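Local coordinates for thioredoxin-like fold domain-containing protein (Enterococcus faecalis, PDB 1Z6M) that is of unknown function but adopts a thioredoxin-like fold and carries a CxxC pair at a helix start, consistent with a thiol-disulfide oxidoreductase, at residues Lys13-Thr16 with Glu17-Leu20; Asn110-Leu113 with Glu114-Ala117. One frame throughout, in Å; residues are numbered along the deposited sequence. Where two conformers were deposited one is given.

Interaction 1 (Lys13-Thr16 with Glu17-Leu20); sequences KVNT and ETGL
The side-chain oxygen OD1 of Asn15 is gripped by two consecutive backbone N-H groups, from Glu17 N at 2.9 Å and from Thr18 N at 3.0 Å. Thr18 N lies in the carbonyl plane of the amide and gives the straighter bond, with an N-H...O angle of 170°. Glu17 N is tilted 15° from that plane, and its bond is more bent. Asn15 reaches both donors because its CG sits between its own backbone N and carbonyl carbon (chi1 65°), which folds the amide over the turn. The two bonds to OD1 and a water 2.9 Å from ND2 together restrain the turn of the amide; that water also bonds Thr18 OG1 at 2.7 Å. Between the neighbours Thr16 and Glu17, a second water accepts from Thr16 OG1 and donates to Glu17 OE2 at 2.9 Å; the Glu17 chain, bent about CB-CG, brings its carboxylate round to this bridge. Lys67 NZ, bonded to the carbonyl oxygens of Asn15 and Thr18, ties the loop to strand 62-68. An asparagine side-chain oxygen accepting from the N-H two residues on is an Asx turn, here with the following N-H added, and it leads into edge strand 20-22 of the thioredoxin-like sheet.

Interaction 2 (Asn110-Leu113 with Glu114-Ala117); sequences NLTL and EEVA
Glu114 and Glu115 both meet Thr112, the N-cap residue of helix 113-123, in the first turn of that helix. Glu114 joins it through solvent: a water 2.7 Å from Thr112 OG1 also makes a weak bond to Glu114 OE1, whose side chain runs out fully extended. Glu115 makes the capping bond itself, its backbone N donating to Thr112 OG1 over 3.1 Å with an N-H...O angle of 153°. A chi1 of 67° turns the hydroxyl of Thr112 to this N-H, one of the first-turn donors that lack an i-4 acceptor within the helix. In the conformer given, the side chains of Thr112 and Glu115 lie alongside each other and point the same way, while Glu115 CB packs on Leu111 CB at 3.8 Å. Val116 follows as the buried member: its N donates to Thr112 O at 2.9 Å, the first i to i+4 bond from the cap residue, with a C=O...N angle of 166°. Its CG2 lies against the same Thr112 O (3.3 Å) and also meets Leu111 CB (4.0 Å). Arg78, on helix 77-83, bonds Leu111 O and touches the Val116 side chain, but Leu113 makes more of the packing on that helix, against Gln77, Arg78 and Val81. Ala117 N makes the next i to i+4 bond, to Leu113 O, at a longer 3.3 Å.

Both contacts are local surface turns on opposite sides of the chain's centre, their own centres 28 Å apart and their nearest atoms about 17 Å apart, and they share no secondary-structure element. Each uses a side-chain oxygen to accept backbone N-H groups near the start of a regular element. Interaction 1 is held across its segments by polar bonds, with one amide oxygen taking two donors just ahead of edge strand 20-22 of the central sheet. Interaction 2 gives its hydroxyl one such donor, adds main-chain helical bonds and brings apolar groups together; Leu113, with Val116 beside it, meets helix 77-83. Waters join side chains in both.

Interaction 1 (Lys13-Thr16 with Glu17-Leu20)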
loop_
_atom_site.group_PDB
_atom_site.type_symbol
_atom_site.label_atom_id
_atom_site.label_comp_id
_atom_site.label_asym_id
_atom_site.label_seq_id
_atom_site.Cartn_x
_atom_site.Cartn_y
_atom_site.Cartn_z
ATOM N N LYS A 13 -7.930 5.076 14.498
ATOM C CA LYS A 13 -6.531 5.047 14.933
ATOM C C LYS A 13 -5.548 5.128 13.776
ATOM O O LYS A 13 -4.336 5.117 13.979
ATOM C CB LYS A 13 -6.222 3.806 15.784
ATOM C CG LYS A 13 -7.093 3.637 17.001
ATOM C CD LYS A 13 -6.867 4.719 18.028
ATOM C CE LYS A 13 -7.773 4.529 19.252
ATOM N NZ LYS A 13 -7.342 3.412 20.142
ATOM N N VAL A 14 -6.066 5.194 12.560
ATOM C CA VAL A 14 -5.209 5.416 11.400
ATOM C C VAL A 14 -5.101 6.916 11.153
ATOM O O VAL A 14 -5.923 7.695 11.654
ATOM C CB VAL A 14 -5.716 4.656 10.144
ATOM C CG1 VAL A 14 -5.756 3.147 10.418
ATOM C CG2 VAL A 14 -7.088 5.153 9.698
ATOM N N ASN A 15 -4.093 7.326 10.392
ATOM C CA ASN A 15 -3.920 8.736 10.075
ATOM C C ASN A 15 -3.593 8.927 8.601
ATOM O O ASN A 15 -3.256 7.971 7.893
ATOM C CB ASN A 15 -2.845 9.367 10.977
ATOM C CG ASN A 15 -1.457 8.779 10.728
ATOM O OD1 ASN A 15 -0.868 8.974 9.661
ATOM N ND2 ASN A 15 -0.940 8.041 11.708
ATOM N N THR A 16 -3.697 10.170 8.150
ATOM C CA THR A 16 -3.402 10.523 6.769
ATOM C C THR A 16 -2.040 11.196 6.640
ATOM O O THR A 16 -1.777 11.882 5.652
ATOM C CB THR A 16 -4.490 11.446 6.201
ATOM O OG1 THR A 16 -4.547 12.643 6.986
ATOM C CG2 THR A 16 -5.837 10.746 6.257
ATOM N N GLU A 17 -1.167 10.974 7.619
ATOM C CA GLU A 17 0.153 11.603 7.641
ATOM C C GLU A 17 1.278 10.685 7.179
ATOM O O GLU A 17 2.051 11.050 6.292
ATOM C CB GLU A 17 0.454 12.140 9.039
ATOM C CG GLU A 17 -0.438 13.288 9.457
ATOM C CD GLU A 17 -0.246 14.534 8.607
ATOM O OE1 GLU A 17 0.920 14.890 8.315
ATOM O OE2 GLU A 17 -1.269 15.162 8.239
ATOM N N THR A 18 1.376 9.505 7.782
ATOM C CA THR A 18 2.499 8.620 7.508
ATOM C C THR A 18 2.308 7.893 6.190
ATOM O O THR A 18 1.258 7.279 5.967
ATOM C CB THR A 18 2.647 7.589 8.628
ATOM O OG1 THR A 18 2.789 8.277 9.870
ATOM C CG2 THR A 18 3.870 6.718 8.397
ATOM N N GLY A 19 3.327 7.930 5.337
ATOM C CA GLY A 19 3.288 7.125 4.132
ATOM C C GLY A 19 3.445 7.889 2.849
ATOM O O GLY A 19 3.870 9.042 2.847
ATOM N N LEU A 20 3.140 7.222 1.746
ATOM C CA LEU A 20 3.289 7.796 0.423
ATOM C C LEU A 20 1.996 8.495 0.033
ATOM O O LEU A 20 0.944 7.861 -0.022
ATOM C CB LEU A 20 3.604 6.675 -0.572
ATOM C CG LEU A 20 3.703 7.025 -2.054
ATOM C CD1 LEU A 20 4.826 8.022 -2.304
ATOM C CD2 LEU A 20 3.912 5.762 -2.875
HETATM O O HOH W 1 1.601 6.564 11.513
HETATM O O HOH W 2 -2.948 14.887 5.848
#

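Interaction 2 (Asn110-Leu113 with Glu114-Ala117)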
loop_
_atom_site.group_PDB
_atom_site.type_symbol
_atom_site.label_atom_id
_atom_site.label_comp_id
_atom_site.label_asym_id
_atom_site.label_seq_id
_atom_site.Cartn_x
_atom_site.Cartn_y
_atom_site.Cartn_z
ATOM N N ASN A 110 10.042 -14.708 -4.897
ATOM C CA ASN A 110 10.494 -16.029 -4.443
ATOM C C ASN A 110 12.007 -16.123 -4.258
ATOM O O ASN A 110 12.569 -17.215 -4.138
ATOM C CB ASN A 110 9.994 -17.106 -5.409
ATOM C CG ASN A 110 8.487 -17.050 -5.592
ATOM O OD1 ASN A 110 7.974 -16.697 -6.667
ATOM N ND2 ASN A 110 7.765 -17.343 -4.522
ATOM N N LEU A 111 12.672 -14.975 -4.232
ATOM C CA LEU A 111 14.119 -14.934 -4.081
ATOM C C LEU A 111 14.518 -14.837 -2.612
ATOM O O LEU A 111 13.686 -14.544 -1.744
ATOM C CB LEU A 111 14.706 -13.759 -4.866
ATOM C CG LEU A 111 14.410 -13.710 -6.369
ATOM C CD1 LEU A 111 15.010 -12.454 -6.967
ATOM C CD2 LEU A 111 14.920 -14.948 -7.089
ATOM N N THR A 112 15.789 -15.106 -2.326
ATOM C CA THR A 112 16.298 -14.850 -0.982
ATOM C C THR A 112 16.259 -13.348 -0.725
ATOM O O THR A 112 16.198 -12.547 -1.666
ATOM C CB THR A 112 17.752 -15.296 -0.807
ATOM O OG1 THR A 112 18.586 -14.466 -1.626
ATOM C CG2 THR A 112 17.943 -16.784 -1.141
ATOM N N LEU A 113 16.300 -12.959 0.544
ATOM C CA LEU A 113 16.193 -11.531 0.870
ATOM C C LEU A 113 17.327 -10.726 0.236
ATOM O O LEU A 113 17.123 -9.617 -0.257
ATOM C CB LEU A 113 16.134 -11.299 2.384
ATOM C CG LEU A 113 14.904 -11.905 3.070
ATOM C CD1 LEU A 113 14.920 -11.580 4.554
ATOM C CD2 LEU A 113 13.616 -11.389 2.441
ATOM N N GLU A 114 18.527 -11.293 0.246
ATOM C CA GLU A 114 19.668 -10.651 -0.408
ATOM C C GLU A 114 19.427 -10.479 -1.916
ATOM O O GLU A 114 19.753 -9.438 -2.489
ATOM C CB GLU A 114 20.953 -11.453 -0.140
ATOM C CG GLU A 114 22.193 -10.961 -0.872
ATOM C CD GLU A 114 23.409 -11.829 -0.609
ATOM O OE1 GLU A 114 23.280 -12.836 0.122
ATOM O OE2 GLU A 114 24.494 -11.510 -1.140
ATOM N N GLU A 115 18.845 -11.491 -2.550
ATOM C CA GLU A 115 18.594 -11.429 -3.988
ATOM C C GLU A 115 17.438 -10.496 -4.345
ATOM O O GLU A 115 17.431 -9.924 -5.416
ATOM C CB GLU A 115 18.386 -12.824 -4.573
ATOM C CG GLU A 115 19.665 -13.664 -4.649
ATOM C CD GLU A 115 20.689 -13.145 -5.665
ATOM O OE1 GLU A 115 20.323 -12.367 -6.572
ATOM O OE2 GLU A 115 21.874 -13.534 -5.568
ATOM N N VAL A 116 16.491 -10.305 -3.421
ATOM C CA VAL A 116 15.457 -9.307 -3.669
ATOM C C VAL A 116 16.116 -7.925 -3.748
ATOM O O VAL A 116 15.783 -7.132 -4.625
ATOM C CB VAL A 116 14.347 -9.312 -2.597
ATOM C CG1 VAL A 116 13.358 -8.181 -2.859
ATOM C CG2 VAL A 116 13.621 -10.643 -2.574
ATOM N N ALA A 117 17.050 -7.643 -2.841
ATOM C CA ALA A 117 17.798 -6.388 -2.872
ATOM C C ALA A 117 18.552 -6.210 -4.191
ATOM O O ALA A 117 18.512 -5.138 -4.809
ATOM C CB ALA A 117 18.759 -6.310 -1.674
HETATM O O HOH W 3 21.183 -14.996 -1.459
#